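Long-range contacts in HTPA Reductase (PDB 5U5I), which probably catalyses the NAD(P)H-dependent reduction of hydroxytetrahydrodipicolinate to tetrahydrodipicolinate in the diaminopimelate route to lysine: residues A83-N88 and M101-G106; S122-Q127 and K263-M268. All coordinates share one frame; numbering follows the deposited sequence. Where two conformers were deposited one is given.

Interaction 1 (A83-N88 and M101-G106). With NAD (nicotinamide-adenine-dinucleotide), chain E.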
loop_
_atom_site.group_PDB
_atom_site.type_symbol
_atom_site.label_atom_id
_atom_site.label_comp_id
_atom_site.label_asym_id
_atom_site.label_seq_id
_atom_site.Cartn_x
_atom_site.Cartn_y
_atom_site.Cartn_z
ATOM N N ALA B 83 -16.306 -0.669 27.444
ATOM C CA ALA B 83 -16.709 -0.022 28.698
ATOM C C ALA B 83 -15.641 -0.084 29.784
ATOM O O ALA B 83 -15.726 0.654 30.764
ATOM C CB ALA B 83 -18.016 -0.620 29.227
ATOM N N ALA B 84 -14.648 -0.960 29.615
ATOM C CA ALA B 84 -13.560 -1.133 30.587
ATOM C C ALA B 84 -12.229 -0.460 30.215
ATOM O O ALA B 84 -11.334 -0.378 31.056
ATOM C CB ALA B 84 -13.333 -2.623 30.825
ATOM N N VAL B 85 -12.097 0.023 28.977
ATOM C CA VAL B 85 -10.811 0.525 28.448
ATOM C C VAL B 85 -10.175 1.570 29.368
ATOM O O VAL B 85 -9.087 1.359 29.900
ATOM C CB VAL B 85 -10.995 1.112 27.027
ATOM C CG1 VAL B 85 -9.797 1.959 26.586
ATOM C CG2 VAL B 85 -11.226 -0.021 26.038
ATOM N N ASN B 86 -10.874 2.682 29.563
ATOM C CA ASN B 86 -10.326 3.802 30.311
ATOM C C ASN B 86 -10.117 3.462 31.790
ATOM O O ASN B 86 -9.060 3.770 32.325
ATOM C CB ASN B 86 -11.189 5.050 30.119
ATOM C CG ASN B 86 -11.153 5.570 28.675
ATOM O OD1 ASN B 86 -12.153 5.502 27.952
ATOM N ND2 ASN B 86 -9.997 6.078 28.254
ATOM N N ASP B 87 -11.099 2.810 32.429
ATOM C CA ASP B 87 -10.950 2.404 33.838
ATOM C C ASP B 87 -9.753 1.469 34.007
ATOM O O ASP B 87 -8.924 1.698 34.884
ATOM C CB ASP B 87 -12.222 1.742 34.380
ATOM C CG ASP B 87 -12.098 1.350 35.852
ATOM O OD1 ASP B 87 -12.294 2.209 36.734
ATOM O OD2 ASP B 87 -11.803 0.173 36.125
ATOM N N ASN B 88 -9.654 0.438 33.160
ATOM C CA ASN B 88 -8.537 -0.518 33.244
ATOM C C ASN B 88 -7.179 0.151 33.022
ATOM O O ASN B 88 -6.231 -0.107 33.772
ATOM C CB ASN B 88 -8.699 -1.686 32.268
ATOM C CG ASN B 88 -9.772 -2.676 32.692
ATOM O OD1 ASN B 88 -10.479 -2.473 33.670
ATOM N ND2 ASN B 88 -9.898 -3.754 31.933
HETATM N N MSE B 101 -2.585 -3.346 25.539
HETATM C CA MSE B 101 -4.020 -3.330 25.371
HETATM C C MSE B 101 -4.499 -3.376 23.952
HETATM O O MSE B 101 -4.255 -2.447 23.168
HETATM C CB MSE B 101 -4.617 -2.083 25.969
HETATM C CG MSE B 101 -6.107 -2.384 25.953
HETATM SE SE MSE B 101 -6.975 -0.995 26.903
HETATM C CE MSE B 101 -6.247 -1.151 28.731
ATOM N N GLY B 102 -5.231 -4.444 23.634
ATOM C CA GLY B 102 -5.856 -4.624 22.320
ATOM C C GLY B 102 -7.347 -4.311 22.310
ATOM O O GLY B 102 -7.932 -4.161 21.248
ATOM N N THR B 103 -7.962 -4.169 23.485
ATOM C CA THR B 103 -9.377 -3.833 23.578
ATOM C C THR B 103 -9.653 -2.571 22.775
ATOM O O THR B 103 -8.901 -1.596 22.870
ATOM C CB THR B 103 -9.806 -3.599 25.038
ATOM O OG1 THR B 103 -9.397 -4.702 25.835
ATOM C CG2 THR B 103 -11.289 -3.460 25.162
ATOM N N THR B 104 -10.730 -2.594 21.997
ATOM C CA THR B 104 -11.117 -1.452 21.164
ATOM C C THR B 104 -12.156 -0.606 21.905
ATOM O O THR B 104 -12.645 -0.993 22.979
ATOM C CB THR B 104 -11.684 -1.920 19.808
ATOM O OG1 THR B 104 -12.800 -2.788 20.019
ATOM C CG2 THR B 104 -10.627 -2.674 19.014
ATOM N N GLY B 105 -12.470 0.560 21.345
ATOM C CA GLY B 105 -13.410 1.471 21.963
ATOM C C GLY B 105 -12.838 2.197 23.163
ATOM O O GLY B 105 -11.630 2.194 23.381
ATOM N N GLY B 106 -13.722 2.823 23.946
ATOM C CA GLY B 106 -13.311 3.786 24.964
ATOM C C GLY B 106 -12.861 5.119 24.356
ATOM O O GLY B 106 -12.829 5.290 23.123
HETATM P PA NAD E . -15.406 -11.287 24.337
HETATM O O1A NAD E . -16.718 -10.679 24.769
HETATM O O2A NAD E . -15.370 -12.659 23.726
HETATM O O5B NAD E . -14.386 -11.257 25.578
HETATM C C5B NAD E . -14.266 -10.079 26.370
HETATM C C4B NAD E . -14.230 -10.477 27.837
HETATM O O4B NAD E . -13.892 -9.347 28.638
HETATM C C3B NAD E . -15.555 -11.007 28.378
HETATM O O3B NAD E . -15.368 -12.371 28.782
HETATM C C2B NAD E . -15.883 -10.087 29.549
HETATM O O2B NAD E . -16.462 -10.764 30.663
HETATM C C1B NAD E . -14.522 -9.517 29.908
HETATM N N9A NAD E . -14.498 -8.241 30.658
HETATM C C8A NAD E . -15.339 -7.201 30.529
HETATM N N7A NAD E . -14.994 -6.198 31.368
HETATM C C5A NAD E . -13.908 -6.592 32.043
HETATM C C6A NAD E . -13.049 -6.011 33.088
HETATM N N6A NAD E . -13.300 -4.773 33.569
HETATM N N1A NAD E . -12.011 -6.749 33.524
HETATM C C2A NAD E . -11.755 -7.990 33.057
HETATM N N3A NAD E . -12.509 -8.584 32.113
HETATM C C4A NAD E . -13.581 -7.945 31.574
HETATM O O3 NAD E . -14.760 -10.223 23.307
HETATM P PN NAD E . -13.559 -10.588 22.301
HETATM O O1N NAD E . -14.216 -11.183 21.086
HETATM O O2N NAD E . -12.494 -11.366 23.025
HETATM O O5D NAD E . -12.998 -9.119 21.990
HETATM C C5D NAD E . -12.573 -8.346 23.109
HETATM C C4D NAD E . -12.057 -6.987 22.692
HETATM O O4D NAD E . -10.894 -7.146 21.866
HETATM C C3D NAD E . -13.093 -6.236 21.872
HETATM O O3D NAD E . -13.077 -4.863 22.260
HETATM C C2D NAD E . -12.627 -6.402 20.437
HETATM O O2D NAD E . -13.011 -5.317 19.594
HETATM C C1D NAD E . -11.118 -6.433 20.638
HETATM N N1N NAD E . -10.312 -7.037 19.565
HETATM C C2N NAD E . -9.111 -6.484 19.371
HETATM C C3N NAD E . -8.224 -6.949 18.414
HETATM C C7N NAD E . -6.883 -6.299 18.206
HETATM O O7N NAD E . -6.116 -6.817 17.413
HETATM N N7N NAD E . -6.490 -5.199 18.856
HETATM C C4N NAD E . -8.611 -8.044 17.647
HETATM C C5N NAD E . -9.858 -8.624 17.859
HETATM C C6N NAD E . -10.699 -8.102 18.839
#
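Val-85, in the first turn of helix 85-94, pushes both methyls against the segment 101-106. Its CG2 lies 3.5 Å from CG2 of Thr-103 and equally near the carbonyl oxygens of Thr-104 and Gly-105, while CG1 reaches the selenium of Met-101, a selenomethionine, at 4.1 Å. The torsion (chi1 165°) sets CG1 anti to the backbone N and thereby turns it toward that selenium. The Met-101 chain is extended until its last torsion, where it bends and brings CE to within 4.0 Å of the carbonyl oxygen of Val-85. A glycine in place of Val-85 would probably deprive the Thr-103 methyl and the Met-101 selenium of the valine methyls and leave a gap between helix and loop.

At the outer end, CA of Gly-106 sits 3.6 Å from OD1 of Asn-86, an oxygen whose hydrogen bond comes from the N of Asp-107. Positive phi at Gly-105 and Gly-106 suits glycine, and a CB on Gly-106 would collide with Val-85.

After Met-101, which ends strand 99-101 of the Rossmann-type parallel sheet, the loop begins where such folds hold their dinucleotide.

Hydrogen bonds to NAD involve Gly-102 and Thr-104. The carboxamide N7N donates to the Gly-102 carbonyl oxygen (3.0 Å). Backbone N of Thr-104 donates to ribose O3D (3.3 Å), and its OG1 shares a hydrogen bond of 2.6 Å with O2D. Thr-103 instead turns its hydroxyl to Asp-78 and Thr-80, leaving its methyl for Val-85. At the adenine, the small Ala-84 lets its CB approach N6A to 3.5 Å, and Asn-88, whose ND2 binds Asp-78, flanks the same amine.

Interaction 2 (S122-Q127 and K263-M268). With NAD (nicotinamide-adenine-dinucleotide), chain E.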
loop_
_atom_site.group_PDB
_atom_site.type_symbol
_atom_site.label_atom_id
_atom_site.label_comp_id
_atom_site.label_asym_id
_atom_site.label_seq_id
_atom_site.Cartn_x
_atom_site.Cartn_y
_atom_site.Cartn_z
ATOM N N SER B 122 3.973 0.726 27.906
ATOM C CA SER B 122 2.726 0.281 27.305
ATOM C C SER B 122 2.724 0.209 25.777
ATOM O O SER B 122 3.432 0.959 25.099
ATOM C CB SER B 122 1.568 1.171 27.762
ATOM O OG SER B 122 1.792 2.523 27.440
ATOM N N ILE B 123 1.907 -0.716 25.272
ATOM C CA ILE B 123 1.589 -0.830 23.872
ATOM C C ILE B 123 0.082 -0.793 23.762
ATOM O O ILE B 123 -0.615 -1.655 24.312
ATOM C CB ILE B 123 2.117 -2.135 23.257
ATOM C CG1 ILE B 123 3.631 -2.073 23.162
ATOM C CG2 ILE B 123 1.519 -2.352 21.865
ATOM C CD1 ILE B 123 4.274 -3.403 22.858
ATOM N N ILE B 124 -0.416 0.200 23.038
ATOM C CA ILE B 124 -1.841 0.384 22.859
ATOM C C ILE B 124 -2.103 0.392 21.360
ATOM O O ILE B 124 -1.568 1.220 20.632
ATOM C CB ILE B 124 -2.335 1.667 23.562
ATOM C CG1 ILE B 124 -2.055 1.568 25.072
ATOM C CG2 ILE B 124 -3.825 1.849 23.324
ATOM C CD1 ILE B 124 -2.297 2.830 25.875
ATOM N N ALA B 125 -2.882 -0.579 20.899
ATOM C CA ALA B 125 -3.224 -0.670 19.499
ATOM C C ALA B 125 -4.574 -1.349 19.321
ATOM O O ALA B 125 -4.754 -2.442 19.817
ATOM C CB ALA B 125 -2.144 -1.455 18.795
ATOM N N PRO B 126 -5.514 -0.725 18.588
ATOM C CA PRO B 126 -6.787 -1.414 18.313
ATOM C C PRO B 126 -6.698 -2.511 17.217
ATOM O O PRO B 126 -7.705 -3.159 16.911
ATOM C CB PRO B 126 -7.696 -0.276 17.873
ATOM C CG PRO B 126 -6.763 0.681 17.180
ATOM C CD PRO B 126 -5.441 0.580 17.905
ATOM N N GLN B 127 -5.515 -2.707 16.632
ATOM C CA GLN B 127 -5.275 -3.757 15.640
ATOM C C GLN B 127 -3.894 -4.365 15.920
ATOM O O GLN B 127 -2.862 -3.737 15.655
ATOM C CB GLN B 127 -5.381 -3.161 14.227
ATOM C CG GLN B 127 -4.878 -4.038 13.087
ATOM C CD GLN B 127 -5.635 -5.346 12.938
ATOM O OE1 GLN B 127 -5.315 -6.347 13.593
ATOM N NE2 GLN B 127 -6.622 -5.356 12.038
ATOM N N LYS B 263 11.491 6.138 26.191
ATOM C CA LYS B 263 10.171 6.017 25.574
ATOM C C LYS B 263 9.357 4.914 26.258
ATOM O O LYS B 263 9.848 3.803 26.463
ATOM C CB LYS B 263 10.294 5.754 24.076
ATOM C CG LYS B 263 8.970 5.830 23.337
ATOM C CD LYS B 263 9.155 5.798 21.828
ATOM C CE LYS B 263 7.803 5.842 21.134
ATOM N NZ LYS B 263 7.878 5.372 19.732
ATOM N N ARG B 264 8.118 5.252 26.612
ATOM C CA ARG B 264 7.247 4.393 27.412
ATOM C C ARG B 264 6.007 3.893 26.670
ATOM O O ARG B 264 5.626 2.726 26.823
ATOM C CB ARG B 264 6.804 5.142 28.665
ATOM C CG ARG B 264 7.939 5.713 29.507
ATOM C CD ARG B 264 8.872 4.627 30.009
ATOM N NE ARG B 264 10.057 5.157 30.682
ATOM C CZ ARG B 264 10.179 5.407 31.983
ATOM N NH1 ARG B 264 9.175 5.200 32.828
ATOM N NH2 ARG B 264 11.331 5.880 32.446
ATOM N N LEU B 265 5.369 4.779 25.907
ATOM C CA LEU B 265 4.181 4.426 25.141
ATOM C C LEU B 265 4.560 4.064 23.701
ATOM O O LEU B 265 5.135 4.882 22.966
ATOM C CB LEU B 265 3.165 5.574 25.149
ATOM C CG LEU B 265 1.904 5.373 24.300
ATOM C CD1 LEU B 265 1.119 4.141 24.738
ATOM C CD2 LEU B 265 1.037 6.620 24.385
ATOM N N TYR B 266 4.217 2.839 23.312
ATOM C CA TYR B 266 4.464 2.319 21.976
ATOM C C TYR B 266 3.151 1.889 21.304
ATOM O O TYR B 266 2.110 1.732 21.963
ATOM C CB TYR B 266 5.425 1.132 22.055
ATOM C CG TYR B 266 6.805 1.452 22.592
ATOM C CD1 TYR B 266 7.052 1.457 23.959
ATOM C CD2 TYR B 266 7.870 1.722 21.736
ATOM C CE1 TYR B 266 8.312 1.743 24.464
ATOM C CE2 TYR B 266 9.143 2.004 22.233
ATOM C CZ TYR B 266 9.350 2.008 23.602
ATOM O OH TYR B 266 10.586 2.286 24.118
ATOM N N ASN B 267 3.211 1.735 19.983
ATOM C CA ASN B 267 2.127 1.124 19.205
ATOM C C ASN B 267 2.703 -0.015 18.329
ATOM O O ASN B 267 3.880 -0.335 18.463
ATOM C CB ASN B 267 1.366 2.190 18.404
ATOM C CG ASN B 267 2.228 2.891 17.378
ATOM O OD1 ASN B 267 3.229 2.346 16.905
ATOM N ND2 ASN B 267 1.841 4.114 17.023
HETATM N N MSE B 268 1.886 -0.625 17.463
HETATM C CA MSE B 268 2.340 -1.754 16.616
HETATM C C MSE B 268 3.281 -1.371 15.500
HETATM O O MSE B 268 3.990 -2.244 14.983
HETATM C CB MSE B 268 1.167 -2.498 15.983
HETATM C CG MSE B 268 0.313 -3.174 17.048
HETATM SE SE MSE B 268 1.279 -4.549 18.095
HETATM C CE MSE B 268 2.064 -5.512 16.548
HETATM P PA NAD E . -15.406 -11.287 24.337
HETATM O O1A NAD E . -16.718 -10.679 24.769
HETATM O O2A NAD E . -15.370 -12.659 23.726
HETATM O O5B NAD E . -14.386 -11.257 25.578
HETATM C C5B NAD E . -14.266 -10.079 26.370
HETATM C C4B NAD E . -14.230 -10.477 27.837
HETATM O O4B NAD E . -13.892 -9.347 28.638
HETATM C C3B NAD E . -15.555 -11.007 28.378
HETATM O O3B NAD E . -15.368 -12.371 28.782
HETATM C C2B NAD E . -15.883 -10.087 29.549
HETATM O O2B NAD E . -16.462 -10.764 30.663
HETATM C C1B NAD E . -14.522 -9.517 29.908
HETATM N N9A NAD E . -14.498 -8.241 30.658
HETATM C C8A NAD E . -15.339 -7.201 30.529
HETATM N N7A NAD E . -14.994 -6.198 31.368
HETATM C C5A NAD E . -13.908 -6.592 32.043
HETATM C C6A NAD E . -13.049 -6.011 33.088
HETATM N N6A NAD E . -13.300 -4.773 33.569
HETATM N N1A NAD E . -12.011 -6.749 33.524
HETATM C C2A NAD E . -11.755 -7.990 33.057
HETATM N N3A NAD E . -12.509 -8.584 32.113
HETATM C C4A NAD E . -13.581 -7.945 31.574
HETATM O O3 NAD E . -14.760 -10.223 23.307
HETATM P PN NAD E . -13.559 -10.588 22.301
HETATM O O1N NAD E . -14.216 -11.183 21.086
HETATM O O2N NAD E . -12.494 -11.366 23.025
HETATM O O5D NAD E . -12.998 -9.119 21.990
HETATM C C5D NAD E . -12.573 -8.346 23.109
HETATM C C4D NAD E . -12.057 -6.987 22.692
HETATM O O4D NAD E . -10.894 -7.146 21.866
HETATM C C3D NAD E . -13.093 -6.236 21.872
HETATM O O3D NAD E . -13.077 -4.863 22.260
HETATM C C2D NAD E . -12.627 -6.402 20.437
HETATM O O2D NAD E . -13.011 -5.317 19.594
HETATM C C1D NAD E . -11.118 -6.433 20.638
HETATM N N1N NAD E . -10.312 -7.037 19.565
HETATM C C2N NAD E . -9.111 -6.484 19.371
HETATM C C3N NAD E . -8.224 -6.949 18.414
HETATM C C7N NAD E . -6.883 -6.299 18.206
HETATM O O7N NAD E . -6.116 -6.817 17.413
HETATM N N7N NAD E . -6.490 -5.199 18.856
HETATM C C4N NAD E . -8.611 -8.044 17.647
HETATM C C5N NAD E . -9.858 -8.624 17.859
HETATM C C6N NAD E . -10.699 -8.102 18.839
#
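Ser-122 and Leu-265, then Ile-123 and Tyr-266, pair as neighbours on two parallel strands joined by three backbone hydrogen bonds. The N of Ser-122 donates to the Arg-264 carbonyl oxygen (2.8 Å), its own carbonyl oxygen accepts from the N of Tyr-266 (2.7 Å), and the N of Ile-124 donates to the Tyr-266 carbonyl oxygen (3.1 Å). The last oxygen also receives a CA-H...O contact from Ile-123 (3.2 Å).

Apolar packing occupies both faces of the pairing. With Ser-122 and Leu-265, CD1 of Leu-265 lies 3.2 Å from the serine OG and also meets CD1 of Ile-124; a small serine leaves room for the leucine branch, and its OG is bonded to the Thr-120 carbonyl oxygen. With Ile-123 and Tyr-266, CG1 of the isoleucine rests on CB of the tyrosine (3.8 Å). Chi1 near -63° places the tyrosine CG anti to the carbonyl carbon, and the ring leads away from Ile-123, with the Ser-122 carbonyl oxygen at its edge in plane and CG of Lys-263 over one face. Its OH makes a weak hydrogen bond to the Lys-263 carbonyl oxygen.

Beyond the strands, the small Ala-125 leaves room for CG of Met-268, a selenomethionine, though the contact with its CB is tight (3.5 Å). Asn-267, suited to the N-cap, uses OD1 for a weak bond to the N of Ile-269. Segment 122-127 runs on to the NAD carboxamide, with Pro-126 O 3.1 Å from N7N.

Strand 265-266 is an edge strand, within this chain, of the five-stranded parallel Rossmann-type sheet; helix 108-118 packs on Ser-122, Ile-124 and Leu-265, helix 240-259 on Ile-123 and Tyr-266, and helix 130-145 on Met-268.

How the interactions relate
Interactions 1 and 2 build on the same Rossmann-type sheet and meet along it: Met-101 N and Ile-123 O (2.9 Å), and Met-101 O and Ala-125 N (3.2 Å), are probable hydrogen bonds between neighbouring strands and just beyond their ends. Interaction 2 is the more buried, a sheet pairing carried by backbone bonds, and it returns a segment from near the C-terminus to a strand of the N-terminal half. Interaction 1 is only partly buried, fitting a helix start against a loop through methyls and glycines; its loop offers Gly-102 O and Thr-104 to the cofactor, while other polar side chains bind the protein. Both border NAD, interaction 1 from adenine to nicotinamide, 122-127 at the carboxamide.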